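Local coordinates for glucose dehydrogenase (Serratia sp. FS14, PDB 7CDY), which belongs to the glucose/sorbosone dehydrogenase family of beta-propeller proteins and carries a bound calcium ion, at residues Q59-E64 with N123-L129. Sequence-based numbering, arbitrary orientation.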
ATOM      1  N   GLN A  59       9.583  -7.154   7.880  1.00 13.11           N
ATOM      2  CA  GLN A  59       8.455  -6.298   7.425  1.00 13.40           C
ATOM      3  C   GLN A  59       7.335  -7.165   6.836  1.00 12.30           C
ATOM      4  O   GLN A  59       6.365  -6.598   6.387  1.00 13.69           O
ATOM      5  CB  GLN A  59       8.893  -5.326   6.313  1.00 22.67           C
ATOM      6  CG  GLN A  59      10.298  -4.725   6.395  1.00 30.02           C
ATOM      7  CD  GLN A  59      10.648  -3.718   5.309  1.00 38.88           C
ATOM      8  OE1 GLN A  59      10.364  -3.886   4.132  1.00 40.64           O
ATOM      9  NE2 GLN A  59      11.297  -2.639   5.711  1.00 36.31           N
ATOM     10  N   GLY A  60       7.470  -8.492   6.814  1.00 11.15           N
ATOM     11  CA  GLY A  60       6.446  -9.305   6.204  1.00 10.23           C
ATOM     12  C   GLY A  60       5.399  -9.804   7.179  1.00  9.75           C
ATOM     13  O   GLY A  60       5.583  -9.820   8.394  1.00 11.01           O
ATOM     14  N   GLY A  61       4.283 -10.237   6.614  1.00  9.15           N
ATOM     15  CA  GLY A  61       3.230 -10.893   7.365  1.00  9.37           C
ATOM     16  C   GLY A  61       1.923 -10.750   6.621  1.00  8.87           C
ATOM     17  O   GLY A  61       1.899 -10.821   5.386  1.00  9.67           O
ATOM     18  N   LEU A  62       0.833 -10.530   7.347  1.00  8.01           N
ATOM     19  CA  LEU A  62      -0.437 -10.227   6.711  1.00  8.63           C
ATOM     20  C   LEU A  62      -0.467  -8.731   6.452  1.00  8.60           C
ATOM     21  O   LEU A  62      -0.238  -7.937   7.376  1.00 10.03           O
ATOM     22  CB  LEU A  62      -1.610 -10.647   7.601  1.00 10.39           C
ATOM     23  CG  LEU A  62      -3.000 -10.396   7.018  1.00  8.63           C
ATOM     24  CD1 LEU A  62      -3.197 -11.206   5.740  1.00 11.02           C
ATOM     25  CD2 LEU A  62      -4.062 -10.769   8.044  1.00 10.54           C
ATOM     26  N   LEU A  63      -0.693  -8.352   5.191  1.00  8.23           N
ATOM     27  CA  LEU A  63      -0.529  -6.976   4.741  1.00  8.64           C
ATOM     28  C   LEU A  63      -1.882  -6.336   4.431  1.00  8.41           C
ATOM     29  O   LEU A  63      -2.606  -5.981   5.365  1.00  9.82           O
ATOM     30  CB  LEU A  63       0.489  -6.891   3.596  1.00  9.30           C
ATOM     31  CG  LEU A  63       1.842  -7.535   3.956  1.00  8.56           C
ATOM     32  CD1 LEU A  63       2.750  -7.635   2.737  1.00 11.06           C
ATOM     33  CD2 LEU A  63       2.561  -6.817   5.106  1.00 10.37           C
ATOM     34  N   GLU A  64      -2.249  -6.158   3.160  1.00  8.33           N
ATOM     35  CA  GLU A  64      -3.450  -5.397   2.826  1.00  7.96           C
ATOM     36  C   GLU A  64      -4.715  -6.231   2.973  1.00  8.03           C
ATOM     37  O   GLU A  64      -4.734  -7.418   2.638  1.00  9.02           O
ATOM     38  CB  GLU A  64      -3.375  -4.886   1.378  1.00  8.81           C
ATOM     39  CG  GLU A  64      -4.376  -3.778   1.031  1.00  9.97           C
ATOM     40  CD  GLU A  64      -3.832  -2.403   1.340  1.00 10.69           C
ATOM     41  OE1 GLU A  64      -3.506  -2.123   2.520  1.00 11.94           O
ATOM     42  OE2 GLU A  64      -3.698  -1.586   0.401  1.00 12.03           O
ATOM     43  N   ASN A 123      12.305  -8.201   3.915  1.00 11.97           N
ATOM     44  CA  ASN A 123      12.156  -6.809   3.514  1.00 12.41           C
ATOM     45  C   ASN A 123      11.539  -6.650   2.123  1.00 10.32           C
ATOM     46  O   ASN A 123      11.660  -7.525   1.258  1.00 12.30           O
ATOM     47  CB  ASN A 123      13.505  -6.065   3.574  1.00 14.64           C
ATOM     48  CG  ASN A 123      13.987  -5.860   4.999  1.00 19.36           C
ATOM     49  OD1 ASN A 123      13.401  -5.086   5.759  1.00 26.70           O
ATOM     50  ND2 ASN A 123      15.048  -6.564   5.372  1.00 24.12           N
ATOM     51  N   HIS A 124      10.854  -5.519   1.936  1.00 11.64           N
ATOM     52  CA  HIS A 124      10.450  -4.991   0.623  1.00  8.91           C
ATOM     53  C   HIS A 124       9.462  -5.905  -0.107  1.00  9.87           C
ATOM     54  O   HIS A 124       9.681  -6.341  -1.244  1.00 10.14           O
ATOM     55  CB  HIS A 124      11.649  -4.645  -0.260  1.00  9.72           C
ATOM     56  CG  HIS A 124      12.497  -3.539   0.285  1.00  9.40           C
ATOM     57  ND1 HIS A 124      13.528  -2.985  -0.440  1.00 11.33           N
ATOM     58  CD2 HIS A 124      12.461  -2.868   1.462  1.00 11.48           C
ATOM     59  CE1 HIS A 124      14.109  -2.032   0.270  1.00 12.03           C
ATOM     60  NE2 HIS A 124      13.478  -1.940   1.429  1.00 12.67           N
ATOM     61  N   PHE A 125       8.344  -6.176   0.567  1.00  8.70           N
ATOM     62  CA  PHE A 125       7.230  -6.871  -0.055  1.00  9.30           C
ATOM     63  C   PHE A 125       6.313  -5.928  -0.818  1.00  8.82           C
ATOM     64  O   PHE A 125       5.555  -6.384  -1.681  1.00 11.37           O
ATOM     65  CB  PHE A 125       6.433  -7.616   1.023  1.00  8.86           C
ATOM     66  CG  PHE A 125       7.199  -8.751   1.656  1.00  9.38           C
ATOM     67  CD1 PHE A 125       7.333  -9.956   0.977  1.00 10.38           C
ATOM     68  CD2 PHE A 125       7.817  -8.616   2.900  1.00  9.66           C
ATOM     69  CE1 PHE A 125       8.042 -11.008   1.522  1.00 10.98           C
ATOM     70  CE2 PHE A 125       8.545  -9.673   3.448  1.00 10.01           C
ATOM     71  CZ  PHE A 125       8.645 -10.868   2.765  1.00 10.37           C
ATOM     72  N   GLY A 126       6.353  -4.633  -0.523  1.00  9.92           N
ATOM     73  CA  GLY A 126       5.280  -3.769  -0.997  1.00 10.69           C
ATOM     74  C   GLY A 126       3.983  -4.207  -0.345  1.00 10.50           C
ATOM     75  O   GLY A 126       3.896  -4.348   0.883  1.00 13.55           O
ATOM     76  N   GLY A 127       2.958  -4.464  -1.150  1.00  9.57           N
ATOM     77  CA  GLY A 127       1.756  -5.113  -0.654  1.00 10.40           C
ATOM     78  C   GLY A 127       0.484  -4.308  -0.768  1.00  9.63           C
ATOM     79  O   GLY A 127      -0.601  -4.871  -0.549  1.00 10.40           O
ATOM     80  N   LYS A 128       0.545  -3.024  -1.092  1.00  9.65           N
ATOM     81  CA  LYS A 128      -0.690  -2.259  -1.205  1.00  9.62           C
ATOM     82  C   LYS A 128      -1.490  -2.686  -2.434  1.00  9.82           C
ATOM     83  O   LYS A 128      -0.939  -3.133  -3.448  1.00 10.23           O
ATOM     84  CB  LYS A 128      -0.411  -0.754  -1.256  1.00 10.40           C
ATOM     85  CG  LYS A 128       0.324  -0.155  -0.030  1.00 11.16           C
ATOM     86  CD  LYS A 128      -0.311  -0.493   1.304  1.00 14.04           C
ATOM     87  CE  LYS A 128      -1.294   0.554   1.788  1.00 12.74           C
ATOM     88  NZ  LYS A 128      -1.902   0.141   3.094  1.00 12.65           N
ATOM     89  N   LEU A 129      -2.808  -2.550  -2.318  1.00  8.41           N
ATOM     90  CA  LEU A 129      -3.754  -2.937  -3.360  1.00  8.21           C
ATOM     91  C   LEU A 129      -4.698  -1.774  -3.616  1.00  9.78           C
ATOM     92  O   LEU A 129      -5.005  -1.001  -2.704  1.00 10.48           O
ATOM     93  CB  LEU A 129      -4.626  -4.108  -2.897  1.00  9.31           C
ATOM     94  CG  LEU A 129      -3.891  -5.361  -2.446  1.00  8.68           C
ATOM     95  CD1 LEU A 129      -4.881  -6.377  -1.904  1.00 10.84           C
ATOM     96  CD2 LEU A 129      -3.082  -5.979  -3.579  1.00 10.77           C
TER
HETATM   97  O   HOH W   1       7.962  -4.604   2.900  1.00 17.77           O
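Glu64 grips the 123-129 loop with both carboxylate oxygens. Its CG stands anti to the backbone N (chi1 -164°), and the bend at the next bond turns the carboxylate back toward Lys128 and Leu129. OE1 takes the ammonium group on its syn lone pair, Lys128 NZ to Glu64 OE1 being 2.8 Å, with the two side chains crossing nearly at right angles. OE2 is met on its anti side by the backbone, Leu129 N to Glu64 OE2 at 3.0 Å, a straight bond although the donor lies out of the carboxylate plane. The side chains of Glu64 and Leu129 run past each other in opposite directions, Glu64 CG 3.9 Å from Leu129 CG.

At the far end, Gln59 reaches over with an extended chain. Its OE1 accepts a nearly straight bond from the backbone, His124 N to Gln59 OE1 at 2.8 Å, and also a hydrogen bond from a water, which in turn accepts one from Phe125 N. The same oxygen lies at the edge of the His124 ring, in its plane, while ND1 of that ring bonds Glu143. Between these polar ends, Gly60 CA comes within 3.5 Å of Phe125 CE2, and Leu63 CD1 rests against Phe125 CB.

Leu63 and Glu64 form a classic beta bulge opposite Ser80. Ser16 and Arg323 also bind the Glu64 carboxylate, and Glu321 pairs with Lys128. With Glu64 and Lys128 both buried, this chain of alternating charges probably favours an ionised Glu64, and ties the starts of strands 62-67 and 129-131, from two successive propeller sheets, to strands 3-19 and 319-324.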